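Local coordinates for protein light Chain (Clostridium botulinum, PDB 6BVD) that probably cleaves a neuronal SNARE protein, acting as the zinc metalloendopeptidase (light chain) of the mosaic botulinum neurotoxin type HA, at residues L110-N115 with Y345-S350; E229-L234 with F267-G272; G236-Y241 with E321-F326; T243-T248 with S284-K289. All coordinates share one frame; numbering follows the deposited sequence. Where two conformers were deposited one is given.

Overall arrangement
The first segment of contact 1 comes early in the chain and its second comes late, so contacts 2, 3 and 4 all lie within the loop it closes. Contacts 2 and 3 share helix 222-237, which carries the two zinc-binding histidines; contact 3 sits at the helix's C-terminal end, their centres about 16 Å apart. Contact 1 lies beside both, its centre about 9 Å from that of contact 3, joined through Glu112 and Tyr238. Contact 4 is farther out, its centre about 14 Å from that of contact 2 and about 19 Å from that of contact 1. Contact 2 is at the metal site, and the others join the surrounding helices and loops to one another.

Contact 1: L110-N115 with Y345-S350; sequences LEEIKN and YKKIYS
Glu112 and Lys347 reach across a wide gap between two helices, whose closest alpha carbons, Glu112 CA and Ile348 CA, stand 9.2 Å apart. The contact is a single salt bridge: Lys347 NZ donates to Glu112 OE2 at 2.9 Å, coming in on the syn side of the carboxylate and 20° out of its plane. The two chains approach from opposite directions. Glu112 folds at its second torsion (chi2 -76°), while Lys347 runs out extended and bends only near its end (chi3 80°), which brings the ammonium round to the oxygen. Lys347 CE lies 3.3 Å from Glu112 OE2, the nearest carbon in the approach. The other carboxylate oxygen, OE1, is hydrogen-bonded to Tyr238 OH, so Glu112 is gripped through both oxygens; Lys347 NZ adds a weak bond to the same hydroxyl. Such bracing would probably favour the charged form of the glutamate. Ser350 OG donates to Lys347 O at 2.7 Å, sharing that carbonyl with Ser350 N and tying down the backbone from which the lysine springs. With only 72 Å² buried, this is a surface link. Helix 222-237, which bears two zinc ligands, adjoins both segments: Glu112 rests on Leu234 and Ile113 on Val233, while Ile348 lies against His235, and Tyr345 packs on helix 280-301.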
# COMPACT_ATOMS: atom_id res chain seq x y z
N LEU A 110 -10.56 9.00 -9.99
CA LEU A 110 -11.34 7.78 -9.80
C LEU A 110 -12.80 8.05 -9.38
O LEU A 110 -13.71 7.29 -9.81
CB LEU A 110 -10.67 6.87 -8.79
CG LEU A 110 -9.33 6.27 -9.24
CD1 LEU A 110 -8.80 5.24 -8.20
CD2 LEU A 110 -9.44 5.63 -10.62
N GLU A 111 -13.03 9.11 -8.58
CA GLU A 111 -14.41 9.54 -8.22
C GLU A 111 -15.22 9.95 -9.46
O GLU A 111 -16.43 9.67 -9.58
CB GLU A 111 -14.39 10.70 -7.21
CG GLU A 111 -13.93 10.33 -5.81
CD GLU A 111 -13.46 11.52 -4.97
OE1 GLU A 111 -13.72 12.69 -5.34
OE2 GLU A 111 -12.80 11.28 -3.92
N GLU A 112 -14.56 10.62 -10.42
CA GLU A 112 -15.22 10.93 -11.68
C GLU A 112 -15.57 9.69 -12.47
O GLU A 112 -16.66 9.60 -13.01
CB GLU A 112 -14.33 11.85 -12.56
CG GLU A 112 -14.25 13.26 -12.05
CD GLU A 112 -15.50 14.03 -12.34
OE1 GLU A 112 -16.25 13.62 -13.23
OE2 GLU A 112 -15.76 15.04 -11.68
N ILE A 113 -14.64 8.76 -12.57
CA ILE A 113 -14.88 7.51 -13.29
C ILE A 113 -16.08 6.73 -12.68
O ILE A 113 -16.80 6.00 -13.38
CB ILE A 113 -13.63 6.64 -13.31
CG1 ILE A 113 -12.52 7.32 -14.16
CG2 ILE A 113 -13.93 5.32 -13.92
CD1 ILE A 113 -12.93 7.54 -15.62
N LYS A 114 -16.23 6.84 -11.36
CA LYS A 114 -17.32 6.17 -10.66
C LYS A 114 -18.64 6.86 -10.88
O LYS A 114 -19.66 6.21 -11.13
CB LYS A 114 -17.01 6.11 -9.16
CG LYS A 114 -18.23 5.74 -8.27
CD LYS A 114 -17.81 5.83 -6.78
CE LYS A 114 -19.01 5.66 -5.84
NZ LYS A 114 -18.59 5.76 -4.39
N ASN A 115 -18.63 8.19 -10.84
CA ASN A 115 -19.85 8.99 -10.79
C ASN A 115 -20.40 9.51 -12.12
O ASN A 115 -21.57 9.91 -12.16
CB ASN A 115 -19.65 10.20 -9.86
CG ASN A 115 -19.47 9.79 -8.41
OD1 ASN A 115 -20.05 8.79 -7.97
ND2 ASN A 115 -18.70 10.57 -7.64
N TYR A 345 -16.57 22.18 -18.34
CA TYR A 345 -15.68 21.90 -19.45
C TYR A 345 -14.24 22.00 -18.97
O TYR A 345 -13.41 21.15 -19.28
CB TYR A 345 -15.97 22.87 -20.61
CG TYR A 345 -15.31 22.48 -21.91
CD1 TYR A 345 -15.96 21.66 -22.81
CD2 TYR A 345 -14.02 22.94 -22.23
CE1 TYR A 345 -15.35 21.29 -24.02
CE2 TYR A 345 -13.42 22.59 -23.42
CZ TYR A 345 -14.09 21.76 -24.31
OH TYR A 345 -13.49 21.39 -25.52
N LYS A 346 -13.97 23.00 -18.14
CA LYS A 346 -12.62 23.19 -17.63
C LYS A 346 -12.24 22.00 -16.76
O LYS A 346 -11.13 21.48 -16.88
CB LYS A 346 -12.53 24.51 -16.86
CG LYS A 346 -11.18 24.83 -16.25
CD LYS A 346 -11.28 26.15 -15.48
CE LYS A 346 -9.96 26.56 -14.85
NZ LYS A 346 -10.08 27.95 -14.31
N LYS A 347 -13.17 21.54 -15.95
CA LYS A 347 -12.96 20.40 -15.08
C LYS A 347 -12.69 19.13 -15.86
O LYS A 347 -11.75 18.43 -15.56
CB LYS A 347 -14.16 20.19 -14.17
CG LYS A 347 -14.03 19.02 -13.22
CD LYS A 347 -15.28 18.72 -12.42
CE LYS A 347 -16.30 17.95 -13.24
NZ LYS A 347 -17.38 17.34 -12.43
N ILE A 348 -13.46 18.88 -16.90
CA ILE A 348 -13.26 17.69 -17.67
C ILE A 348 -11.87 17.69 -18.26
O ILE A 348 -11.23 16.69 -18.27
CB ILE A 348 -14.31 17.57 -18.78
CG1 ILE A 348 -15.70 17.41 -18.21
CG2 ILE A 348 -13.99 16.43 -19.71
CD1 ILE A 348 -16.80 17.52 -19.21
N TYR A 349 -11.41 18.82 -18.74
CA TYR A 349 -10.12 18.91 -19.38
C TYR A 349 -8.99 19.25 -18.46
O TYR A 349 -7.92 19.47 -18.90
CB TYR A 349 -10.16 19.76 -20.64
CG TYR A 349 -10.88 19.01 -21.70
CD1 TYR A 349 -10.24 18.07 -22.47
CD2 TYR A 349 -12.24 19.17 -21.85
CE1 TYR A 349 -10.92 17.34 -23.41
CE2 TYR A 349 -12.93 18.45 -22.78
CZ TYR A 349 -12.26 17.54 -23.55
OH TYR A 349 -12.95 16.82 -24.48
N SER A 350 -9.28 19.37 -17.18
CA SER A 350 -8.26 19.50 -16.16
C SER A 350 -7.42 18.25 -15.94
O SER A 350 -6.33 18.31 -15.48
CB SER A 350 -8.83 20.02 -14.86
OG SER A 350 -9.48 19.02 -14.16

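Contact 2: E229-L234 with F267-G272; sequences ELIHVL and FLTFGG. With ACT (acetate ion), chain F.
Ile231 and His232 pack against Thr269 in a buried contact at the zinc site, where helix 222-237 faces helix 264-270. His232 is a zinc ligand, and its partners on the metal, His228 and Glu266, lie on these same two helices. With Glu229 the histidines form the HExxH pattern, consistent with the zincin architecture of clostridial neurotoxin proteases, in which the third ligand comes from a following helix. The helices approach closely, Ile231 CA and Thr269 CA being 6.7 Å apart. Thr269 divides its two branches between its neighbours. Its methyl CG2 meets Ile231 CG2 at 3.7 Å, the two chains running antiparallel, side by side, and also hangs over one rim of the imidazole face. The hydroxyl OG1 comes obliquely to the ring, 3.6 Å from His232 CE1; it is hydrogen-bonded to Ala265 O, one turn back in its own helix. The side chains of Thr269 and His232 are thus roughly perpendicular. The imidazole is fixed by NE2 on zinc, and in this crystal His232 ND1 also donates to acetate OXT at 2.8 Å, nearly straight at 174° and in the ring plane. The acetate, probably from the crystallisation liquor, is also held by His235 ND1 and Ile242 N. Helix 264-270 ends at Gly271, whose positive phi takes the chain out of the helical path. Helix 353-360 adjoins both segments, Leu356 touching Ile231 and Phe354 touching Phe270, while helix 104-115 sets Leu110 against Leu230.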
# COMPACT_ATOMS: atom_id res chain seq x y z
N GLU A 229 -5.19 6.38 -20.05
CA GLU A 229 -6.37 5.72 -20.63
C GLU A 229 -7.67 6.13 -19.88
O GLU A 229 -8.71 6.32 -20.48
CB GLU A 229 -6.20 4.19 -20.62
CG GLU A 229 -5.09 3.73 -21.54
CD GLU A 229 -5.15 4.37 -22.95
OE1 GLU A 229 -6.17 4.20 -23.67
OE2 GLU A 229 -4.17 5.03 -23.38
N LEU A 230 -7.60 6.29 -18.57
CA LEU A 230 -8.77 6.72 -17.79
C LEU A 230 -9.23 8.13 -18.17
O LEU A 230 -10.40 8.46 -18.07
CB LEU A 230 -8.50 6.66 -16.29
CG LEU A 230 -8.48 5.25 -15.70
CD1 LEU A 230 -8.20 5.28 -14.21
CD2 LEU A 230 -9.83 4.54 -16.02
N ILE A 231 -8.31 8.96 -18.65
CA ILE A 231 -8.71 10.28 -19.10
C ILE A 231 -9.59 10.18 -20.38
O ILE A 231 -10.59 10.90 -20.50
CB ILE A 231 -7.49 11.16 -19.33
CG1 ILE A 231 -6.83 11.43 -17.97
CG2 ILE A 231 -7.89 12.43 -20.04
CD1 ILE A 231 -5.40 12.06 -18.10
N HIS A 232 -9.20 9.30 -21.31
CA HIS A 232 -10.01 9.00 -22.50
C HIS A 232 -11.41 8.44 -22.09
O HIS A 232 -12.40 8.76 -22.73
CB HIS A 232 -9.33 7.97 -23.40
CG HIS A 232 -8.12 8.46 -24.15
ND1 HIS A 232 -8.11 9.62 -24.89
CD2 HIS A 232 -6.90 7.91 -24.31
CE1 HIS A 232 -6.93 9.78 -25.46
NE2 HIS A 232 -6.17 8.74 -25.12
N VAL A 233 -11.45 7.56 -21.10
CA VAL A 233 -12.73 7.00 -20.60
C VAL A 233 -13.61 8.14 -20.13
O VAL A 233 -14.76 8.27 -20.49
CB VAL A 233 -12.47 6.04 -19.42
CG1 VAL A 233 -13.79 5.61 -18.65
CG2 VAL A 233 -11.66 4.88 -19.86
N LEU A 234 -13.00 9.03 -19.34
CA LEU A 234 -13.71 10.17 -18.80
C LEU A 234 -14.33 11.03 -19.87
O LEU A 234 -15.48 11.51 -19.71
CB LEU A 234 -12.76 11.01 -17.92
CG LEU A 234 -13.47 12.10 -17.12
CD1 LEU A 234 -14.48 11.47 -16.15
CD2 LEU A 234 -12.45 12.92 -16.31
N PHE A 267 -3.53 15.46 -27.77
CA PHE A 267 -2.75 16.59 -27.22
C PHE A 267 -3.47 17.18 -26.00
O PHE A 267 -2.82 17.64 -25.05
CB PHE A 267 -2.51 17.64 -28.28
CG PHE A 267 -1.77 17.11 -29.49
CD1 PHE A 267 -0.38 16.95 -29.46
CD2 PHE A 267 -2.46 16.67 -30.61
CE1 PHE A 267 0.31 16.46 -30.56
CE2 PHE A 267 -1.79 16.16 -31.71
CZ PHE A 267 -0.40 16.05 -31.69
N LEU A 268 -4.81 17.18 -26.03
CA LEU A 268 -5.56 17.69 -24.88
C LEU A 268 -5.41 16.73 -23.71
O LEU A 268 -5.44 17.14 -22.54
CB LEU A 268 -7.04 17.90 -25.21
CG LEU A 268 -7.37 18.92 -26.31
CD1 LEU A 268 -8.88 18.87 -26.64
CD2 LEU A 268 -6.93 20.34 -25.95
N THR A 269 -5.25 15.45 -24.02
CA THR A 269 -5.12 14.47 -22.96
C THR A 269 -3.72 14.59 -22.31
O THR A 269 -3.58 14.54 -21.08
CB THR A 269 -5.36 13.07 -23.46
OG1 THR A 269 -6.76 12.95 -23.84
CG2 THR A 269 -5.04 12.03 -22.37
N PHE A 270 -2.70 14.80 -23.13
CA PHE A 270 -1.37 15.02 -22.56
C PHE A 270 -1.36 16.31 -21.74
O PHE A 270 -0.90 16.32 -20.62
CB PHE A 270 -0.27 15.09 -23.64
CG PHE A 270 1.11 15.18 -23.02
CD1 PHE A 270 1.78 14.02 -22.66
CD2 PHE A 270 1.66 16.41 -22.69
CE1 PHE A 270 3.04 14.09 -22.05
CE2 PHE A 270 2.93 16.48 -22.06
CZ PHE A 270 3.61 15.31 -21.76
N GLY A 271 -1.90 17.39 -22.29
CA GLY A 271 -1.97 18.64 -21.54
C GLY A 271 -0.67 19.44 -21.64
O GLY A 271 0.08 19.30 -22.63
N GLY A 272 -0.41 20.29 -20.64
CA GLY A 272 0.79 21.12 -20.57
C GLY A 272 0.95 21.92 -21.85
O GLY A 272 -0.02 22.49 -22.36
C ACT F . -10.74 11.38 -26.46
O ACT F . -11.65 12.19 -26.76
OXT ACT F . -10.20 11.44 -25.33
CH3 ACT F . -10.30 10.34 -27.45

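Contact 3: G236-Y241 with E321-F326; sequences GLYGTY and EWKYQF
The first torsion of Lys323 (chi1 178°) swings CG to the side away from the backbone nitrogen, and the rest of the chain runs out extended, so its full length lies alongside Tyr238 and carries the ammonium to the end of helix 222-237. There Lys323 NZ donates to Leu237 O at 2.7 Å, with a C=O...N angle of 150° and the donor tilted out of the carbonyl plane. Leu237 O lies in the last turn of the helix, near the negative end of its dipole, where a positive charge would probably be favoured. The same nitrogen donates to Ile117 O and, at 3.3 Å, to Tyr324 OH, which reaches on to Gly188 O; a buried ammonium thus finds several oxygens. Both helices end here in Schellman motifs, with Gly239 and Gln325 as the residues of positive phi, so the contact sets one helix terminus against another. Gln325 further fastens its own turn: NE2 donates to Trp322 O at 2.8 Å, almost straight and on a lone pair in the carbonyl plane. The lysine methylenes graze the rim of the tyrosine ring, Lys323 CG lying 3.9 Å from Tyr238 CE1, and the backbone oxygen Lys323 O sits at the ring edge near its plane. One water donates to Tyr238 OH at 3.0 Å and to Lys323 O at 2.9 Å, bridging the two segments beside that edge. The Tyr238 side chain, its hydroxyl already bonded to Glu112, also packs on Leu344 and Ile348 of helix 338-348.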
# COMPACT_ATOMS: atom_id res chain seq x y z
N GLY A 236 -15.24 9.96 -22.75
CA GLY A 236 -16.35 9.16 -23.31
C GLY A 236 -17.61 9.17 -22.39
O GLY A 236 -18.73 9.25 -22.86
N LEU A 237 -17.39 9.10 -21.09
CA LEU A 237 -18.49 9.09 -20.11
C LEU A 237 -19.24 10.42 -20.17
O LEU A 237 -20.47 10.46 -20.01
CB LEU A 237 -17.96 8.83 -18.68
CG LEU A 237 -17.48 7.40 -18.42
CD1 LEU A 237 -16.95 7.22 -17.01
CD2 LEU A 237 -18.65 6.37 -18.64
N TYR A 238 -18.50 11.50 -20.40
CA TYR A 238 -19.10 12.82 -20.57
C TYR A 238 -19.56 13.10 -22.02
O TYR A 238 -20.08 14.17 -22.32
CB TYR A 238 -18.11 13.92 -20.08
CG TYR A 238 -18.22 14.17 -18.60
CD1 TYR A 238 -19.25 14.94 -18.06
CD2 TYR A 238 -17.27 13.63 -17.71
CE1 TYR A 238 -19.32 15.18 -16.64
CE2 TYR A 238 -17.36 13.85 -16.33
CZ TYR A 238 -18.37 14.64 -15.81
OH TYR A 238 -18.40 14.85 -14.42
N GLY A 239 -19.37 12.13 -22.92
CA GLY A 239 -19.85 12.26 -24.29
C GLY A 239 -19.07 13.31 -25.11
O GLY A 239 -19.61 13.86 -26.08
N THR A 240 -17.82 13.59 -24.71
CA THR A 240 -16.96 14.57 -25.42
C THR A 240 -15.88 13.88 -26.23
O THR A 240 -14.97 14.53 -26.78
CB THR A 240 -16.22 15.54 -24.43
OG1 THR A 240 -15.22 14.80 -23.75
CG2 THR A 240 -17.19 16.15 -23.39
N TYR A 241 -15.96 12.55 -26.33
CA TYR A 241 -14.95 11.75 -27.00
C TYR A 241 -14.83 12.07 -28.49
O TYR A 241 -15.84 12.18 -29.20
CB TYR A 241 -15.26 10.27 -26.78
CG TYR A 241 -14.23 9.22 -27.18
CD1 TYR A 241 -13.40 8.65 -26.22
CD2 TYR A 241 -14.14 8.77 -28.50
CE1 TYR A 241 -12.49 7.67 -26.56
CE2 TYR A 241 -13.23 7.79 -28.84
CZ TYR A 241 -12.41 7.25 -27.87
OH TYR A 241 -11.49 6.28 -28.20
N GLU A 321 -28.79 16.32 -13.50
CA GLU A 321 -28.74 17.74 -13.18
C GLU A 321 -27.36 18.10 -12.65
O GLU A 321 -26.75 19.08 -13.09
CB GLU A 321 -29.80 18.13 -12.16
CG GLU A 321 -29.66 19.60 -11.70
CD GLU A 321 -30.58 19.95 -10.53
OE1 GLU A 321 -31.28 19.04 -10.02
OE2 GLU A 321 -30.58 21.13 -10.09
N TRP A 322 -26.85 17.25 -11.76
CA TRP A 322 -25.50 17.41 -11.21
C TRP A 322 -24.38 17.13 -12.23
O TRP A 322 -23.42 17.93 -12.33
CB TRP A 322 -25.30 16.49 -10.00
CG TRP A 322 -23.92 16.63 -9.49
CD1 TRP A 322 -22.92 15.73 -9.66
CD2 TRP A 322 -23.40 17.68 -8.67
NE1 TRP A 322 -21.79 16.16 -9.01
CE2 TRP A 322 -22.06 17.35 -8.39
CE3 TRP A 322 -23.94 18.86 -8.13
CZ2 TRP A 322 -21.24 18.17 -7.60
CZ3 TRP A 322 -23.13 19.67 -7.34
CH2 TRP A 322 -21.79 19.32 -7.09
N LYS A 323 -24.48 16.01 -12.95
CA LYS A 323 -23.46 15.59 -13.92
C LYS A 323 -23.21 16.67 -14.97
O LYS A 323 -22.06 16.99 -15.26
CB LYS A 323 -23.88 14.30 -14.64
CG LYS A 323 -22.87 13.86 -15.71
CD LYS A 323 -23.36 12.64 -16.51
CE LYS A 323 -22.26 12.15 -17.46
NZ LYS A 323 -22.66 11.24 -18.55
N TYR A 324 -24.28 17.21 -15.54
CA TYR A 324 -24.13 18.18 -16.62
C TYR A 324 -24.17 19.60 -16.12
O TYR A 324 -24.12 20.53 -16.90
CB TYR A 324 -25.22 17.98 -17.68
CG TYR A 324 -25.08 16.67 -18.38
CD1 TYR A 324 -24.06 16.46 -19.31
CD2 TYR A 324 -25.99 15.63 -18.16
CE1 TYR A 324 -23.91 15.28 -19.95
CE2 TYR A 324 -25.86 14.41 -18.82
CZ TYR A 324 -24.82 14.25 -19.72
OH TYR A 324 -24.63 13.09 -20.38
N GLN A 325 -24.26 19.77 -14.79
CA GLN A 325 -24.27 21.07 -14.14
C GLN A 325 -25.32 21.99 -14.69
O GLN A 325 -25.09 23.20 -14.93
CB GLN A 325 -22.90 21.73 -14.27
CG GLN A 325 -21.85 21.01 -13.47
CD GLN A 325 -21.98 21.28 -11.98
OE1 GLN A 325 -21.65 22.37 -11.52
NE2 GLN A 325 -22.42 20.27 -11.21
N PHE A 326 -26.49 21.42 -14.91
CA PHE A 326 -27.62 22.17 -15.39
C PHE A 326 -28.18 23.11 -14.34
O PHE A 326 -28.17 22.78 -13.14
CB PHE A 326 -28.75 21.20 -15.82
CG PHE A 326 -28.47 20.43 -17.09
CD1 PHE A 326 -27.67 20.94 -18.10
CD2 PHE A 326 -29.05 19.15 -17.26
CE1 PHE A 326 -27.44 20.20 -19.27
CE2 PHE A 326 -28.85 18.41 -18.42
CZ PHE A 326 -28.03 18.91 -19.44
O HOH W 1 -20.12 16.95 -13.10

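Contact 4: T243-T248 with S284-K289; sequences TEYKIT and SQLYNK
Tyr245 lays the face of its ring on Leu286 and turns its edge to Gln285, two orientations that define the contact. Leu286 CD2 stands 3.6 Å from the centroid of the Tyr245 ring and just 6° off the normal, a CH-pi contact made squarely over the middle of the ring. Leu286 carries CG beside its backbone N, anti to the carbonyl carbon, and its CD2 methyl is the branch that meets the ring. The Gln285 amide stands almost perpendicular, its plane 89° from that of the ring, and brings Gln285 OE1 near the ring plane at 3.9 Å from Tyr245 CE1, too far for more than a loose polar edge contact. At the outer end, Lys289 doubles back through its last two torsions, and its methylene CD passes 3.9 Å from Tyr245 OH. The interaction is thus mainly apolar and lies partly at the surface, Leu286 being the buried member. Tyr245 adopts positive phi, a turn of the backbone just before strand 246-247 that points its side chain toward the helix. That strand pairs antiparallel with 262-263, and Tyr245 O is also held by Ser264 OG. Leu286 also touches Leu268 of helix 264-270 and Tyr345 of helix 338-348, so helix 280-301 meets both helices through this leucine.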
# COMPACT_ATOMS: atom_id res chain seq x y z
N THR A 243 -12.59 11.26 -32.37
CA THR A 243 -11.63 10.54 -33.18
C THR A 243 -11.05 11.41 -34.33
O THR A 243 -10.01 11.06 -34.88
CB THR A 243 -12.28 9.30 -33.82
OG1 THR A 243 -13.38 9.74 -34.61
CG2 THR A 243 -12.77 8.29 -32.75
N GLU A 244 -11.72 12.50 -34.71
CA GLU A 244 -11.27 13.28 -35.88
C GLU A 244 -10.57 14.55 -35.40
O GLU A 244 -9.88 14.49 -34.40
CB GLU A 244 -12.43 13.59 -36.81
CG GLU A 244 -13.22 12.32 -37.17
CD GLU A 244 -12.32 11.22 -37.73
OE1 GLU A 244 -11.52 11.52 -38.64
OE2 GLU A 244 -12.40 10.05 -37.28
N TYR A 245 -10.73 15.68 -36.08
CA TYR A 245 -9.97 16.90 -35.66
C TYR A 245 -8.47 16.57 -35.62
O TYR A 245 -7.75 16.92 -34.67
CB TYR A 245 -10.46 17.40 -34.27
CG TYR A 245 -11.95 17.65 -34.25
CD1 TYR A 245 -12.46 18.85 -34.66
CD2 TYR A 245 -12.85 16.64 -33.87
CE1 TYR A 245 -13.82 19.08 -34.69
CE2 TYR A 245 -14.20 16.87 -33.88
CZ TYR A 245 -14.68 18.09 -34.29
OH TYR A 245 -16.03 18.32 -34.32
N LYS A 246 -7.98 15.89 -36.66
CA LYS A 246 -6.60 15.40 -36.67
C LYS A 246 -5.62 16.49 -37.13
O LYS A 246 -5.95 17.28 -38.03
CB LYS A 246 -6.48 14.18 -37.57
CG LYS A 246 -7.28 12.96 -37.10
CD LYS A 246 -7.07 11.78 -38.04
CE LYS A 246 -7.82 10.54 -37.51
NZ LYS A 246 -7.54 9.31 -38.28
N ILE A 247 -4.45 16.57 -36.48
CA ILE A 247 -3.50 17.65 -36.80
C ILE A 247 -2.07 17.15 -36.78
O ILE A 247 -1.77 16.07 -36.25
CB ILE A 247 -3.62 18.86 -35.78
CG1 ILE A 247 -3.40 18.37 -34.34
CG2 ILE A 247 -4.99 19.52 -35.89
CD1 ILE A 247 -3.54 19.49 -33.28
N THR A 248 -1.19 17.95 -37.37
CA THR A 248 0.25 17.79 -37.25
C THR A 248 0.80 19.06 -36.55
O THR A 248 0.13 20.07 -36.46
CB THR A 248 0.93 17.60 -38.64
OG1 THR A 248 0.46 18.62 -39.51
CG2 THR A 248 0.59 16.23 -39.24
N SER A 284 -12.15 26.04 -30.12
CA SER A 284 -13.47 26.65 -30.06
C SER A 284 -14.57 25.76 -30.67
O SER A 284 -15.70 25.72 -30.15
CB SER A 284 -13.48 28.01 -30.74
OG SER A 284 -12.72 28.94 -29.97
N GLN A 285 -14.24 25.06 -31.75
CA GLN A 285 -15.20 24.10 -32.32
C GLN A 285 -15.63 23.03 -31.30
O GLN A 285 -16.84 22.74 -31.14
CB GLN A 285 -14.60 23.41 -33.54
CG GLN A 285 -14.88 24.07 -34.85
CD GLN A 285 -14.26 23.29 -35.99
OE1 GLN A 285 -13.17 22.72 -35.85
NE2 GLN A 285 -14.97 23.23 -37.12
N LEU A 286 -14.65 22.41 -30.63
CA LEU A 286 -14.94 21.37 -29.63
C LEU A 286 -15.80 21.90 -28.48
O LEU A 286 -16.74 21.25 -28.05
CB LEU A 286 -13.65 20.76 -29.09
CG LEU A 286 -12.80 20.08 -30.18
CD1 LEU A 286 -11.51 19.59 -29.59
CD2 LEU A 286 -13.55 18.91 -30.85
N TYR A 287 -15.44 23.07 -27.98
CA TYR A 287 -16.19 23.73 -26.93
C TYR A 287 -17.63 23.98 -27.35
O TYR A 287 -18.57 23.73 -26.58
CB TYR A 287 -15.49 25.02 -26.52
CG TYR A 287 -16.10 25.75 -25.33
CD1 TYR A 287 -15.60 25.57 -24.04
CD2 TYR A 287 -17.13 26.68 -25.52
CE1 TYR A 287 -16.14 26.25 -22.95
CE2 TYR A 287 -17.67 27.38 -24.43
CZ TYR A 287 -17.17 27.16 -23.16
OH TYR A 287 -17.71 27.86 -22.09
N ASN A 288 -17.82 24.49 -28.56
CA ASN A 288 -19.18 24.77 -29.03
C ASN A 288 -19.97 23.51 -29.37
O ASN A 288 -21.20 23.49 -29.25
CB ASN A 288 -19.15 25.73 -30.21
CG ASN A 288 -18.74 27.12 -29.78
OD1 ASN A 288 -19.16 27.59 -28.71
ND2 ASN A 288 -17.89 27.78 -30.58
N LYS A 289 -19.29 22.46 -29.81
CA LYS A 289 -19.97 21.19 -30.08
C LYS A 289 -20.53 20.62 -28.76
O LYS A 289 -21.70 20.21 -28.70
CB LYS A 289 -19.04 20.18 -30.73
CG LYS A 289 -19.67 18.81 -30.95
CD LYS A 289 -18.65 17.80 -31.45
CE LYS A 289 -17.41 17.74 -30.48
NZ LYS A 289 -17.56 16.91 -29.20